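Long-range contact in alpha-galactosidase (Thermus thermophilus, PDB 6LCJ), which probably hydrolyses terminal alpha-galactosidic bonds in oligosaccharides such as stachyose, as a thermostable glycosidase that assembles into a hexamer: residues L347-P361 with L393-Y405. Numbering follows the deposited sequence.
Sequences LGLADGLRVGPDVAP and LMENVHVDPDVVY
Leu353 is gripped through both of its backbone polar atoms: its N donates to His398 O at 2.8 Å, and its O accepts from Asp400 N at 2.9 Å with an N-H...O angle of 170°. These partners flank Val399, and the pairings Gly352-His398, Leu353-Val399 and Arg354-Asp400 advance in the same direction, as in a parallel ladder; the strand axes come within 4.6 Å.

The apolar packing is tight beside this ladder. CG1 of Val399 lies anti to its backbone N (chi1 168°), which brings it to 3.5 Å from Val355 CG2, while Val397 sets CG2 against Leu353 CB and CG1 against Leu347 CD2. Farther along, Val359 CG2 packs 3.6 Å from Val403 CG2 and also touches the buried Tyr405 ring.

Between these clusters charge takes over. The Arg354 side chain folds back at its middle torsions, which lays the guanidinium flat against the Asp402 carboxylate; the planes are 19° apart, with OD2 3.1 Å above the middle of the guanidinium. No guanidinium N-H points at OD2 in this stacked salt bridge; that oxygen accepts from Val359 N instead. Asp358 OD1 meets the guanidinium in plane at its edge, so two carboxylates share one cation, consistent with mutual charge compensation.

The looser parts are bridged by water or partly exposed, like Gly348 and Asp358. Water 1 links Gly348 N and Ala350 O to Asn396 O, water 3 joins Pro357 O to Pro401 O, and the Val355 N to Asp400 O bond is weak at 3.5 Å. Strand 352-354 pairs on its other edge with strand 335-338, placing the contact between the sixth and seventh parallel strands of the TIM barrel characteristic of GH36 glycosidases.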
ATOM      1  N   LEU E 347      12.651  23.218 -37.381  1.00 29.47           N
ATOM      2  CA  LEU E 347      13.354  24.343 -37.982  1.00 28.82           C
ATOM      3  C   LEU E 347      13.938  23.953 -39.337  1.00 34.25           C
ATOM      4  O   LEU E 347      14.448  22.842 -39.520  1.00 29.68           O
ATOM      5  CB  LEU E 347      14.453  24.826 -37.043  1.00 26.58           C
ATOM      6  CG  LEU E 347      14.002  25.373 -35.687  1.00 28.09           C
ATOM      7  CD1 LEU E 347      15.198  25.800 -34.814  1.00 21.27           C
ATOM      8  CD2 LEU E 347      13.031  26.533 -35.899  1.00 26.27           C
ATOM      9  N   GLY E 348      13.855  24.877 -40.295  1.00 30.83           N
ATOM     10  CA  GLY E 348      14.278  24.621 -41.648  1.00 26.60           C
ATOM     11  C   GLY E 348      13.199  24.074 -42.556  1.00 27.06           C
ATOM     12  O   GLY E 348      13.334  24.168 -43.774  1.00 33.76           O
ATOM     13  N   LEU E 349      12.139  23.495 -42.002  1.00 26.96           N
ATOM     14  CA  LEU E 349      11.017  22.990 -42.782  1.00 24.18           C
ATOM     15  C   LEU E 349       9.798  23.902 -42.695  1.00 32.16           C
ATOM     16  O   LEU E 349       9.187  24.217 -43.723  1.00 33.73           O
ATOM     17  CB  LEU E 349      10.644  21.581 -42.312  1.00 22.82           C
ATOM     18  CG  LEU E 349      11.762  20.546 -42.426  1.00 29.10           C
ATOM     19  CD1 LEU E 349      11.381  19.265 -41.725  1.00 25.48           C
ATOM     20  CD2 LEU E 349      12.134  20.293 -43.908  1.00 26.36           C
ATOM     21  N   ALA E 350       9.429  24.340 -41.491  1.00 28.80           N
ATOM     22  CA  ALA E 350       8.293  25.240 -41.341  1.00 31.41           C
ATOM     23  C   ALA E 350       8.627  26.633 -41.861  1.00 28.43           C
ATOM     24  O   ALA E 350       9.755  27.112 -41.726  1.00 25.69           O
ATOM     25  CB  ALA E 350       7.866  25.333 -39.873  1.00 26.48           C
ATOM     26  N   ASP E 351       7.627  27.285 -42.456  1.00 26.68           N
ATOM     27  CA  ASP E 351       7.693  28.718 -42.722  1.00 27.88           C
ATOM     28  C   ASP E 351       7.249  29.516 -41.504  1.00 28.61           C
ATOM     29  O   ASP E 351       7.880  30.516 -41.146  1.00 29.56           O
ATOM     30  CB  ASP E 351       6.811  29.087 -43.918  1.00 29.15           C
ATOM     31  CG  ASP E 351       7.150  28.283 -45.157  1.00 28.81           C
ATOM     32  OD1 ASP E 351       8.226  28.530 -45.718  1.00 31.94           O
ATOM     33  OD2 ASP E 351       6.353  27.396 -45.553  1.00 28.59           O
ATOM     34  N   GLY E 352       6.171  29.079 -40.867  1.00 23.69           N
ATOM     35  CA  GLY E 352       5.728  29.647 -39.613  1.00 26.67           C
ATOM     36  C   GLY E 352       5.604  28.550 -38.570  1.00 30.02           C
ATOM     37  O   GLY E 352       5.248  27.406 -38.885  1.00 27.74           O
ATOM     38  N   LEU E 353       5.917  28.904 -37.320  1.00 22.11           N
ATOM     39  CA  LEU E 353       5.934  27.948 -36.220  1.00 23.43           C
ATOM     40  C   LEU E 353       5.234  28.553 -35.010  1.00 23.62           C
ATOM     41  O   LEU E 353       5.630  29.618 -34.530  1.00 25.47           O
ATOM     42  CB  LEU E 353       7.368  27.547 -35.875  1.00 21.40           C
ATOM     43  CG  LEU E 353       7.563  26.574 -34.713  1.00 24.31           C
ATOM     44  CD1 LEU E 353       7.076  25.213 -35.096  1.00 24.89           C
ATOM     45  CD2 LEU E 353       9.026  26.501 -34.282  1.00 24.70           C
ATOM     46  N   ARG E 354       4.200  27.879 -34.521  1.00 22.45           N
ATOM     47  CA  ARG E 354       3.578  28.275 -33.262  1.00 24.45           C
ATOM     48  C   ARG E 354       4.515  27.940 -32.109  1.00 23.94           C
ATOM     49  O   ARG E 354       5.067  26.840 -32.054  1.00 21.41           O
ATOM     50  CB  ARG E 354       2.232  27.576 -33.094  1.00 20.89           C
ATOM     51  CG  ARG E 354       1.129  28.130 -34.014  1.00 23.27           C
ATOM     52  CD  ARG E 354       0.302  29.221 -33.329  1.00 23.81           C
ATOM     53  NE  ARG E 354       0.006  28.814 -31.970  1.00 23.88           N
ATOM     54  CZ  ARG E 354      -1.067  28.119 -31.607  1.00 27.72           C
ATOM     55  NH1 ARG E 354      -2.002  27.787 -32.495  1.00 27.97           N
ATOM     56  NH2 ARG E 354      -1.212  27.760 -30.336  1.00 27.89           N
ATOM     57  N   VAL E 355       4.720  28.902 -31.204  1.00 22.57           N
ATOM     58  CA  VAL E 355       5.669  28.766 -30.104  1.00 25.45           C
ATOM     59  C   VAL E 355       4.999  28.790 -28.738  1.00 23.32           C
ATOM     60  O   VAL E 355       5.695  28.761 -27.722  1.00 19.95           O
ATOM     61  CB  VAL E 355       6.768  29.848 -30.162  1.00 23.50           C
ATOM     62  CG1 VAL E 355       7.692  29.618 -31.336  1.00 21.92           C
ATOM     63  CG2 VAL E 355       6.127  31.210 -30.239  1.00 23.47           C
ATOM     64  N   GLY E 356       3.680  28.846 -28.674  1.00 22.94           N
ATOM     65  CA  GLY E 356       3.004  28.771 -27.405  1.00 21.55           C
ATOM     66  C   GLY E 356       1.665  28.061 -27.464  1.00 25.47           C
ATOM     67  O   GLY E 356       1.111  27.781 -28.538  1.00 25.16           O
ATOM     68  N   PRO E 357       1.123  27.759 -26.283  1.00 24.34           N
ATOM     69  CA  PRO E 357      -0.274  27.327 -26.185  1.00 19.28           C
ATOM     70  C   PRO E 357      -1.209  28.220 -26.969  1.00 24.09           C
ATOM     71  O   PRO E 357      -0.901  29.382 -27.258  1.00 23.11           O
ATOM     72  CB  PRO E 357      -0.564  27.428 -24.684  1.00 22.80           C
ATOM     73  CG  PRO E 357       0.757  27.315 -24.029  1.00 22.27           C
ATOM     74  CD  PRO E 357       1.738  27.959 -24.957  1.00 23.22           C
ATOM     75  N   ASP E 358      -2.357  27.668 -27.333  1.00 25.29           N
ATOM     76  CA  ASP E 358      -3.419  28.459 -27.929  1.00 24.56           C
ATOM     77  C   ASP E 358      -3.734  29.682 -27.077  1.00 27.18           C
ATOM     78  O   ASP E 358      -3.822  29.606 -25.846  1.00 27.16           O
ATOM     79  CB  ASP E 358      -4.680  27.611 -28.060  1.00 24.00           C
ATOM     80  CG  ASP E 358      -4.572  26.576 -29.129  1.00 27.17           C
ATOM     81  OD1 ASP E 358      -3.518  26.516 -29.825  1.00 28.09           O
ATOM     82  OD2 ASP E 358      -5.562  25.826 -29.273  1.00 30.68           O
ATOM     83  N   VAL E 359      -3.942  30.808 -27.740  1.00 24.98           N
ATOM     84  CA  VAL E 359      -4.641  31.886 -27.065  1.00 26.15           C
ATOM     85  C   VAL E 359      -6.078  31.434 -26.858  1.00 24.04           C
ATOM     86  O   VAL E 359      -6.528  30.430 -27.416  1.00 24.54           O
ATOM     87  CB  VAL E 359      -4.582  33.210 -27.847  1.00 26.37           C
ATOM     88  CG1 VAL E 359      -3.143  33.715 -27.920  1.00 23.44           C
ATOM     89  CG2 VAL E 359      -5.194  33.026 -29.229  1.00 25.97           C
ATOM     90  N   ALA E 360      -6.796  32.159 -26.034  1.00 26.00           N
ATOM     91  CA  ALA E 360      -8.211  31.917 -25.808  1.00 28.04           C
ATOM     92  C   ALA E 360      -8.811  33.268 -25.485  1.00 27.37           C
ATOM     93  O   ALA E 360      -8.074  34.231 -25.226  1.00 21.91           O
ATOM     94  CB  ALA E 360      -8.429  30.907 -24.669  1.00 24.63           C
ATOM     95  N   PRO E 361     -10.161  33.394 -25.498  1.00 26.28           N
ATOM     96  CA  PRO E 361     -10.781  34.680 -25.161  1.00 24.04           C
ATOM     97  C   PRO E 361     -10.856  34.925 -23.650  1.00 24.60           C
ATOM     98  O   PRO E 361     -11.879  35.356 -23.122  1.00 25.29           O
ATOM     99  CB  PRO E 361     -12.165  34.573 -25.810  1.00 23.64           C
ATOM    100  CG  PRO E 361     -12.433  33.114 -25.995  1.00 22.65           C
ATOM    101  CD  PRO E 361     -11.173  32.343 -25.712  1.00 23.29           C
ATOM    102  N   LEU E 393      13.892  32.326 -31.762  1.00 27.29           N
ATOM    103  CA  LEU E 393      13.720  31.568 -32.995  1.00 31.41           C
ATOM    104  C   LEU E 393      13.342  32.426 -34.196  1.00 28.72           C
ATOM    105  O   LEU E 393      13.157  31.873 -35.282  1.00 29.39           O
ATOM    106  CB  LEU E 393      12.664  30.483 -32.806  1.00 24.27           C
ATOM    107  CG  LEU E 393      13.208  29.433 -31.857  1.00 28.97           C
ATOM    108  CD1 LEU E 393      12.066  28.586 -31.343  1.00 24.63           C
ATOM    109  CD2 LEU E 393      14.287  28.607 -32.547  1.00 28.37           C
ATOM    110  N   MET E 394      13.196  33.746 -34.029  1.00 29.84           N
ATOM    111  CA  MET E 394      12.895  34.613 -35.163  1.00 29.61           C
ATOM    112  C   MET E 394      14.040  34.641 -36.160  1.00 31.86           C
ATOM    113  O   MET E 394      13.858  35.097 -37.290  1.00 33.20           O
ATOM    114  CB  MET E 394      12.590  36.028 -34.677  1.00 28.93           C
ATOM    115  CG  MET E 394      11.185  36.197 -34.119  1.00 27.24           C
ATOM    116  SD  MET E 394      11.046  37.829 -33.401  1.00 38.05           S
ATOM    117  CE  MET E 394      11.136  38.859 -34.882  1.00 29.95           C
ATOM    118  N   GLU E 395      15.216  34.172 -35.743  1.00 30.90           N
ATOM    119  CA  GLU E 395      16.325  33.928 -36.649  1.00 30.54           C
ATOM    120  C   GLU E 395      16.019  32.810 -37.644  1.00 36.46           C
ATOM    121  O   GLU E 395      16.559  32.798 -38.757  1.00 35.08           O
ATOM    122  CB  GLU E 395      17.557  33.571 -35.818  1.00 33.31           C
ATOM    123  CG  GLU E 395      18.778  33.205 -36.632  1.00 40.05           C
ATOM    124  CD  GLU E 395      19.428  34.411 -37.297  1.00 49.34           C
ATOM    125  OE1 GLU E 395      19.108  35.574 -36.920  1.00 46.37           O
ATOM    126  OE2 GLU E 395      20.272  34.187 -38.201  1.00 51.39           O
ATOM    127  N   ASN E 396      15.170  31.854 -37.266  1.00 30.96           N
ATOM    128  CA  ASN E 396      15.085  30.593 -37.981  1.00 28.93           C
ATOM    129  C   ASN E 396      13.757  30.333 -38.661  1.00 28.61           C
ATOM    130  O   ASN E 396      13.693  29.462 -39.524  1.00 29.23           O
ATOM    131  CB  ASN E 396      15.372  29.423 -37.026  1.00 29.01           C
ATOM    132  CG  ASN E 396      16.655  29.612 -36.250  1.00 30.18           C
ATOM    133  OD1 ASN E 396      16.684  30.320 -35.248  1.00 32.27           O
ATOM    134  ND2 ASN E 396      17.728  28.977 -36.709  1.00 30.90           N
ATOM    135  N   VAL E 397      12.692  31.063 -38.304  1.00 24.11           N
ATOM    136  CA  VAL E 397      11.362  30.773 -38.810  1.00 25.16           C
ATOM    137  C   VAL E 397      10.487  31.960 -38.450  1.00 25.87           C
ATOM    138  O   VAL E 397      10.820  32.729 -37.549  1.00 30.31           O
ATOM    139  CB  VAL E 397      10.831  29.448 -38.195  1.00 25.45           C
ATOM    140  CG1 VAL E 397      10.690  29.575 -36.691  1.00 22.19           C
ATOM    141  CG2 VAL E 397       9.507  29.026 -38.825  1.00 25.07           C
ATOM    142  N   HIS E 398       9.382  32.128 -39.169  1.00 22.73           N
ATOM    143  CA  HIS E 398       8.355  33.062 -38.741  1.00 25.80           C
ATOM    144  C   HIS E 398       7.728  32.553 -37.451  1.00 30.70           C
ATOM    145  O   HIS E 398       7.105  31.484 -37.429  1.00 22.99           O
ATOM    146  CB  HIS E 398       7.295  33.229 -39.821  1.00 26.95           C
ATOM    147  CG  HIS E 398       7.831  33.826 -41.079  1.00 32.31           C
ATOM    148  ND1 HIS E 398       7.184  33.719 -42.292  1.00 26.56           N
ATOM    149  CD2 HIS E 398       8.977  34.511 -41.315  1.00 29.09           C
ATOM    150  CE1 HIS E 398       7.903  34.330 -43.218  1.00 32.54           C
ATOM    151  NE2 HIS E 398       8.991  34.824 -42.651  1.00 31.37           N
ATOM    152  N   VAL E 399       7.891  33.323 -36.379  1.00 28.15           N
ATOM    153  CA  VAL E 399       7.414  32.926 -35.063  1.00 27.26           C
ATOM    154  C   VAL E 399       5.971  33.389 -34.910  1.00 28.17           C
ATOM    155  O   VAL E 399       5.681  34.591 -34.947  1.00 25.63           O
ATOM    156  CB  VAL E 399       8.309  33.507 -33.965  1.00 25.77           C
ATOM    157  CG1 VAL E 399       7.641  33.344 -32.612  1.00 25.78           C
ATOM    158  CG2 VAL E 399       9.663  32.822 -34.011  1.00 25.14           C
ATOM    159  N   ASP E 400       5.062  32.430 -34.762  1.00 25.15           N
ATOM    160  CA  ASP E 400       3.647  32.734 -34.649  1.00 24.20           C
ATOM    161  C   ASP E 400       3.235  32.814 -33.184  1.00 23.48           C
ATOM    162  O   ASP E 400       3.271  31.791 -32.492  1.00 24.86           O
ATOM    163  CB  ASP E 400       2.839  31.669 -35.372  1.00 24.11           C
ATOM    164  CG  ASP E 400       1.352  31.955 -35.357  1.00 34.36           C
ATOM    165  OD1 ASP E 400       0.956  33.060 -34.890  1.00 33.68           O
ATOM    166  OD2 ASP E 400       0.579  31.077 -35.834  1.00 35.19           O
ATOM    167  N   PRO E 401       2.822  33.974 -32.667  1.00 26.03           N
ATOM    168  CA  PRO E 401       2.421  34.056 -31.256  1.00 26.42           C
ATOM    169  C   PRO E 401       0.962  33.699 -31.031  1.00 27.02           C
ATOM    170  O   PRO E 401       0.495  33.778 -29.888  1.00 29.83           O
ATOM    171  CB  PRO E 401       2.682  35.537 -30.909  1.00 21.04           C
ATOM    172  CG  PRO E 401       2.336  36.253 -32.190  1.00 27.42           C
ATOM    173  CD  PRO E 401       2.602  35.259 -33.360  1.00 28.17           C
ATOM    174  N   ASP E 402       0.275  33.295 -32.107  1.00 25.21           N
ATOM    175  CA  ASP E 402      -1.161  33.028 -32.209  1.00 27.62           C
ATOM    176  C   ASP E 402      -1.927  34.337 -32.391  1.00 26.92           C
ATOM    177  O   ASP E 402      -1.322  35.412 -32.447  1.00 24.75           O
ATOM    178  CB  ASP E 402      -1.683  32.209 -31.026  1.00 25.01           C
ATOM    179  CG  ASP E 402      -2.763  31.251 -31.447  1.00 27.76           C
ATOM    180  OD1 ASP E 402      -3.215  31.386 -32.601  1.00 26.68           O
ATOM    181  OD2 ASP E 402      -3.179  30.387 -30.641  1.00 27.34           O
ATOM    182  N   VAL E 403      -3.250  34.261 -32.540  1.00 26.34           N
ATOM    183  CA  VAL E 403      -4.007  35.404 -33.058  1.00 26.75           C
ATOM    184  C   VAL E 403      -4.078  36.560 -32.064  1.00 25.05           C
ATOM    185  O   VAL E 403      -3.783  36.410 -30.871  1.00 25.21           O
ATOM    186  CB  VAL E 403      -5.427  34.979 -33.492  1.00 25.77           C
ATOM    187  CG1 VAL E 403      -5.353  33.779 -34.403  1.00 21.31           C
ATOM    188  CG2 VAL E 403      -6.292  34.695 -32.270  1.00 24.16           C
ATOM    189  N   VAL E 404      -4.467  37.724 -32.573  1.00 26.77           N
ATOM    190  CA  VAL E 404      -4.670  38.936 -31.789  1.00 26.05           C
ATOM    191  C   VAL E 404      -6.165  39.189 -31.724  1.00 26.37           C
ATOM    192  O   VAL E 404      -6.853  39.119 -32.748  1.00 28.14           O
ATOM    193  CB  VAL E 404      -3.947  40.141 -32.417  1.00 27.21           C
ATOM    194  CG1 VAL E 404      -3.997  41.343 -31.489  1.00 26.81           C
ATOM    195  CG2 VAL E 404      -2.523  39.779 -32.762  1.00 25.64           C
ATOM    196  N   TYR E 405      -6.667  39.477 -30.534  1.00 25.61           N
ATOM    197  CA  TYR E 405      -8.053  39.886 -30.397  1.00 28.48           C
ATOM    198  C   TYR E 405      -8.142  41.401 -30.475  1.00 27.19           C
ATOM    199  O   TYR E 405      -7.285  42.116 -29.942  1.00 25.63           O
ATOM    200  CB  TYR E 405      -8.656  39.398 -29.076  1.00 26.34           C
ATOM    201  CG  TYR E 405      -8.776  37.896 -28.965  1.00 26.50           C
ATOM    202  CD1 TYR E 405      -9.905  37.227 -29.420  1.00 22.50           C
ATOM    203  CD2 TYR E 405      -7.751  37.146 -28.396  1.00 30.68           C
ATOM    204  CE1 TYR E 405     -10.003  35.839 -29.314  1.00 29.55           C
ATOM    205  CE2 TYR E 405      -7.840  35.765 -28.275  1.00 25.41           C
ATOM    206  CZ  TYR E 405      -8.957  35.117 -28.737  1.00 29.06           C
ATOM    207  OH  TYR E 405      -9.035  33.754 -28.599  1.00 27.37           O
TER
HETATM  208  O   HOH W   1      12.158  27.135 -40.008  1.00 27.22           O
HETATM  209  O   HOH W   2       2.065  30.418 -30.725  1.00 26.83           O
HETATM  210  O   HOH W   3       0.601  31.143 -28.381  1.00 28.26           O